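Local coordinates for putative uncharacterized protein (Acidianus two-tailed virus, PDB 3FAJ) that is a structural protein of the virion of an archaeal virus, belongs to the viral RIP/P131 family and probably binds DNA, at residues A77-I82 / V109-Y115; A85-Y89 / Q99-V105. All coordinates share one frame; numbering follows the deposited sequence. Where two conformers were deposited one is given.

Contact 1 of 2, residues A77-I82 / V109-Y115; sequences AIVKMI and VTSNPEY
Met81 reaches from helix 69-86 into the turn where helix 103-111 gives way to helix 113-123, and its thioether packs between the two backbones. CG lies anti to the carbonyl carbon (chi1 -76°), and a bend at chi3 lays the methyl against the first turn of the second helix. SD comes 3.6 Å from Asn112 ND2 and 3.9 Å from Tyr115 CB, while CE rests 3.8 Å from Tyr115 CA; an unbranched, flexible side chain suits so irregular a surface. Asn112 crosses Met81 at a slant, its amide nitrogen on the sulfur side and its OD1 turned back to accept from Glu114 N at 2.9 Å, a bent N-cap bond. Deeper in, Ile78 offers its CG2 branch to the edge of the Tyr115 ring, 3.8 Å from CE1, and Val109 CG1 sits over one face toward the rim. Val109 CG1 also meets Ile82 CG1 at 4.2 Å, the two side chains nearly perpendicular. The phenol OH is hydrogen-bonded to Glu43 of helix 31-43. At the outer margin the extended Glu114 brings OE2 to 3.8 Å from Ala77 CB, a small residue that leaves room for the carboxylate. No hydrogen bond joins the two segments: cohesion here is apolar and dispersive, while Asn112 OD1 caps its own helix and the Tyr115 hydroxyl turns to helix 31-43.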
# COMPACT_ATOMS: atom_id res chain seq x y z
N ALA A 77 2.08 -6.29 4.06
CA ALA A 77 3.31 -6.75 3.37
C ALA A 77 3.99 -5.57 2.68
O ALA A 77 5.23 -5.44 2.76
CB ALA A 77 3.00 -7.89 2.36
N ILE A 78 3.21 -4.72 2.03
CA ILE A 78 3.75 -3.55 1.33
C ILE A 78 4.37 -2.54 2.32
O ILE A 78 5.46 -2.03 2.08
CB ILE A 78 2.70 -2.89 0.43
CG1 ILE A 78 2.36 -3.85 -0.73
CG2 ILE A 78 3.22 -1.54 -0.12
CD1 ILE A 78 1.07 -3.44 -1.51
N VAL A 79 3.67 -2.30 3.42
CA VAL A 79 4.18 -1.38 4.45
C VAL A 79 5.55 -1.86 4.93
O VAL A 79 6.49 -1.05 5.05
CB VAL A 79 3.18 -1.19 5.63
CG1 VAL A 79 3.85 -0.47 6.82
CG2 VAL A 79 1.93 -0.44 5.13
N LYS A 80 5.68 -3.15 5.20
CA LYS A 80 6.96 -3.73 5.62
C LYS A 80 8.06 -3.48 4.58
O LYS A 80 9.21 -3.12 4.92
CB LYS A 80 6.79 -5.22 5.87
CG LYS A 80 8.04 -5.92 6.42
CD LYS A 80 7.70 -7.16 7.23
CE LYS A 80 6.81 -8.15 6.48
NZ LYS A 80 6.95 -9.53 7.08
N MET A 81 7.72 -3.69 3.31
CA MET A 81 8.70 -3.53 2.23
C MET A 81 9.18 -2.09 2.16
O MET A 81 10.38 -1.83 2.04
CB MET A 81 8.12 -3.97 0.87
CG MET A 81 8.07 -5.49 0.75
SD MET A 81 7.35 -5.95 -0.84
CE MET A 81 5.62 -6.15 -0.48
N ILE A 82 8.24 -1.15 2.23
CA ILE A 82 8.62 0.27 2.15
C ILE A 82 9.43 0.70 3.36
O ILE A 82 10.47 1.36 3.23
CB ILE A 82 7.37 1.17 1.96
CG1 ILE A 82 6.68 0.86 0.63
CG2 ILE A 82 7.79 2.67 2.03
CD1 ILE A 82 5.43 1.65 0.38
N VAL A 109 11.55 -0.80 -4.58
CA VAL A 109 10.22 -1.32 -4.18
C VAL A 109 9.38 -1.75 -5.39
O VAL A 109 8.85 -2.87 -5.43
CB VAL A 109 9.46 -0.30 -3.28
CG1 VAL A 109 8.04 -0.77 -2.99
CG2 VAL A 109 10.23 -0.10 -1.96
N THR A 110 9.29 -0.88 -6.40
CA THR A 110 8.45 -1.17 -7.57
C THR A 110 8.98 -2.35 -8.40
O THR A 110 8.20 -3.02 -9.09
CB THR A 110 8.24 0.07 -8.47
OG1 THR A 110 9.49 0.56 -8.92
CG2 THR A 110 7.52 1.17 -7.69
N SER A 111 10.28 -2.62 -8.28
CA SER A 111 10.93 -3.74 -8.97
C SER A 111 10.79 -5.06 -8.22
O SER A 111 11.12 -6.13 -8.75
CB SER A 111 12.41 -3.44 -9.19
OG SER A 111 12.59 -2.48 -10.20
N ASN A 112 10.34 -4.99 -6.97
CA ASN A 112 10.20 -6.18 -6.13
C ASN A 112 8.97 -7.00 -6.56
O ASN A 112 7.85 -6.51 -6.51
CB ASN A 112 10.09 -5.74 -4.66
CG ASN A 112 10.04 -6.91 -3.67
OD1 ASN A 112 9.55 -7.99 -3.99
ND2 ASN A 112 10.53 -6.67 -2.44
N PRO A 113 9.18 -8.26 -7.00
CA PRO A 113 8.00 -9.01 -7.46
C PRO A 113 6.90 -9.17 -6.41
O PRO A 113 5.72 -9.19 -6.76
CB PRO A 113 8.59 -10.37 -7.89
CG PRO A 113 10.04 -10.08 -8.16
CD PRO A 113 10.41 -9.06 -7.11
N GLU A 114 7.26 -9.25 -5.13
CA GLU A 114 6.25 -9.36 -4.08
C GLU A 114 5.42 -8.09 -3.99
O GLU A 114 4.21 -8.14 -3.79
CB GLU A 114 6.87 -9.71 -2.71
CG GLU A 114 5.78 -10.04 -1.68
CD GLU A 114 6.29 -10.28 -0.28
OE1 GLU A 114 7.48 -10.59 -0.12
OE2 GLU A 114 5.47 -10.16 0.66
N TYR A 115 6.05 -6.94 -4.20
CA TYR A 115 5.31 -5.68 -4.20
C TYR A 115 4.35 -5.66 -5.40
O TYR A 115 3.18 -5.29 -5.27
CB TYR A 115 6.27 -4.49 -4.28
CG TYR A 115 5.56 -3.16 -4.52
CD1 TYR A 115 5.10 -2.40 -3.44
CD2 TYR A 115 5.35 -2.67 -5.81
CE1 TYR A 115 4.47 -1.18 -3.66
CE2 TYR A 115 4.70 -1.44 -6.04
CZ TYR A 115 4.26 -0.71 -4.94
OH TYR A 115 3.64 0.51 -5.12

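Contact 2 of 2, residues A85-Y89 / Q99-V105; sequences AMKPY and QPIPGEV
Segment 85-89 carries the end of helix 69-86 into a short 3-10 turn, closed by the Tyr89 N to Met86 O bond, while segment 99-105 runs from a weakly bonded strand, 99-100, through Ile101 and the N-cap residue Pro102 into helix 103-111. The backbones are closest at Ala85 and Val105, whose CA atoms are 6.1 Å apart, and lie farther apart at Tyr89 and Pro102. Small Ala85 suits the close end, its CB 3.9 Å from Val105 CG1. At the wider end the Tyr89 ring lies between the backbones: Pro102 CG lies over one face, 3.7 Å from the centroid and 15° off the normal, a CH-pi contact well suited to the rigid pyrrolidine. Val105 CG2 approaches Tyr89 CE2 obliquely at 3.5 Å. In one of the two conformers of Glu104, Tyr89 OH donates to Glu104 OE1 over 2.8 Å, reaching the oxygen on its anti side, with ring and carboxylate planes 52° apart. Met86 folds back through bends at chi2 (-60°) and chi3, bringing SD to 3.7 Å from Pro102 CD and CE to 3.5 Å from Gln99 NE2. Gln99 also pairs through its backbone with Tyr49, forming a two-stranded antiparallel ribbon. The arrangement is the turn end of a roughly antiparallel helical pair in a predominantly helical fold: the 3-10 extension of helix 69-86 packs against Pro102 and the first turn of helix 103-111.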
# COMPACT_ATOMS: atom_id res chain seq x y z
N ALA A 85 12.98 -0.66 3.12
CA ALA A 85 13.75 0.01 2.08
C ALA A 85 14.17 1.41 2.55
O ALA A 85 15.18 1.92 2.10
CB ALA A 85 12.97 0.08 0.76
N MET A 86 13.39 2.00 3.46
CA MET A 86 13.70 3.34 3.98
C MET A 86 14.73 3.35 5.10
O MET A 86 15.23 4.43 5.46
CB MET A 86 12.43 4.07 4.43
CG MET A 86 11.59 4.61 3.28
SD MET A 86 12.44 5.80 2.20
CE MET A 86 12.78 7.15 3.32
N LYS A 87 15.04 2.18 5.65
CA LYS A 87 15.95 2.07 6.81
C LYS A 87 17.30 2.78 6.61
O LYS A 87 17.70 3.57 7.47
CB LYS A 87 16.14 0.61 7.26
CG LYS A 87 14.90 -0.03 7.82
CD LYS A 87 15.25 -1.19 8.75
CE LYS A 87 14.15 -2.25 8.80
NZ LYS A 87 12.75 -1.73 9.02
N PRO A 88 18.00 2.51 5.48
CA PRO A 88 19.27 3.22 5.24
C PRO A 88 19.14 4.76 5.18
O PRO A 88 20.15 5.47 5.29
CB PRO A 88 19.72 2.70 3.87
CG PRO A 88 19.04 1.40 3.71
CD PRO A 88 17.71 1.56 4.39
N TYR A 89 17.92 5.26 5.02
CA TYR A 89 17.68 6.70 4.86
C TYR A 89 17.15 7.35 6.14
O TYR A 89 16.75 8.52 6.13
CB TYR A 89 16.74 6.94 3.67
CG TYR A 89 17.33 6.42 2.37
CD1 TYR A 89 18.17 7.23 1.60
CD2 TYR A 89 17.08 5.12 1.94
CE1 TYR A 89 18.72 6.76 0.41
CE2 TYR A 89 17.63 4.64 0.75
CZ TYR A 89 18.45 5.47 -0.01
OH TYR A 89 19.00 5.00 -1.18
N GLN A 99 10.14 13.47 4.63
CA GLN A 99 11.08 13.61 3.52
C GLN A 99 10.49 12.97 2.27
O GLN A 99 9.73 12.01 2.38
CB GLN A 99 12.42 12.95 3.87
CG GLN A 99 12.37 11.44 4.21
CD GLN A 99 13.55 10.99 5.08
OE1 GLN A 99 14.50 11.76 5.31
NE2 GLN A 99 13.50 9.77 5.58
N PRO A 100 10.81 13.50 1.07
CA PRO A 100 10.46 12.74 -0.14
C PRO A 100 11.16 11.39 -0.15
O PRO A 100 12.22 11.23 0.49
CB PRO A 100 11.02 13.62 -1.27
CG PRO A 100 12.02 14.47 -0.63
CD PRO A 100 11.48 14.77 0.73
N ILE A 101 10.56 10.45 -0.85
CA ILE A 101 11.08 9.10 -1.00
C ILE A 101 12.22 9.20 -2.02
O ILE A 101 12.04 9.78 -3.10
CB ILE A 101 10.00 8.13 -1.57
CG1 ILE A 101 8.64 8.25 -0.84
CG2 ILE A 101 10.51 6.68 -1.59
CD1 ILE A 101 8.56 7.53 0.49
N PRO A 102 13.41 8.67 -1.68
CA PRO A 102 14.51 8.68 -2.66
C PRO A 102 14.14 7.86 -3.90
O PRO A 102 13.48 6.83 -3.78
CB PRO A 102 15.65 7.97 -1.92
CG PRO A 102 15.28 8.04 -0.47
CD PRO A 102 13.81 8.05 -0.39
N GLY A 103 14.53 8.33 -5.09
CA GLY A 103 14.27 7.60 -6.34
C GLY A 103 14.72 6.15 -6.31
O GLY A 103 14.03 5.26 -6.83
N GLU A 104 15.88 5.91 -5.68
CA GLU A 104 16.42 4.56 -5.51
C GLU A 104 15.44 3.64 -4.76
O GLU A 104 15.31 2.45 -5.11
CB GLU A 104 17.78 4.62 -4.79
CG GLU A 104 18.89 5.25 -5.64
CD GLU A 104 20.10 5.74 -4.83
OE1 GLU A 104 20.00 5.95 -3.60
OE2 GLU A 104 21.16 5.95 -5.45
N VAL A 105 14.76 4.18 -3.75
CA VAL A 105 13.78 3.41 -2.99
C VAL A 105 12.52 3.10 -3.82
O VAL A 105 12.00 1.97 -3.81
CB VAL A 105 13.37 4.13 -1.69
CG1 VAL A 105 12.13 3.46 -1.07
CG2 VAL A 105 14.51 4.10 -0.72

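How the contacts relate
Both contacts join helix 69-86 to helix 103-111, and their centres are about 13 Å apart. Contact 2 pairs the end of the first helix with the start of the second, whereas contact 1 lies farther back on the first and at the far end of the second, so the two contacts lie at opposite ends of helix 103-111, as expected where the helices run roughly antiparallel. Packing is continuous between them: Val109 CG2 of contact 1 lies 3.9 Å from Ala85 CB of contact 2. Contact 1 is the more central, about 9 Å from the centre of the chain against about 16 Å for contact 2, and it also brings in helix 113-123.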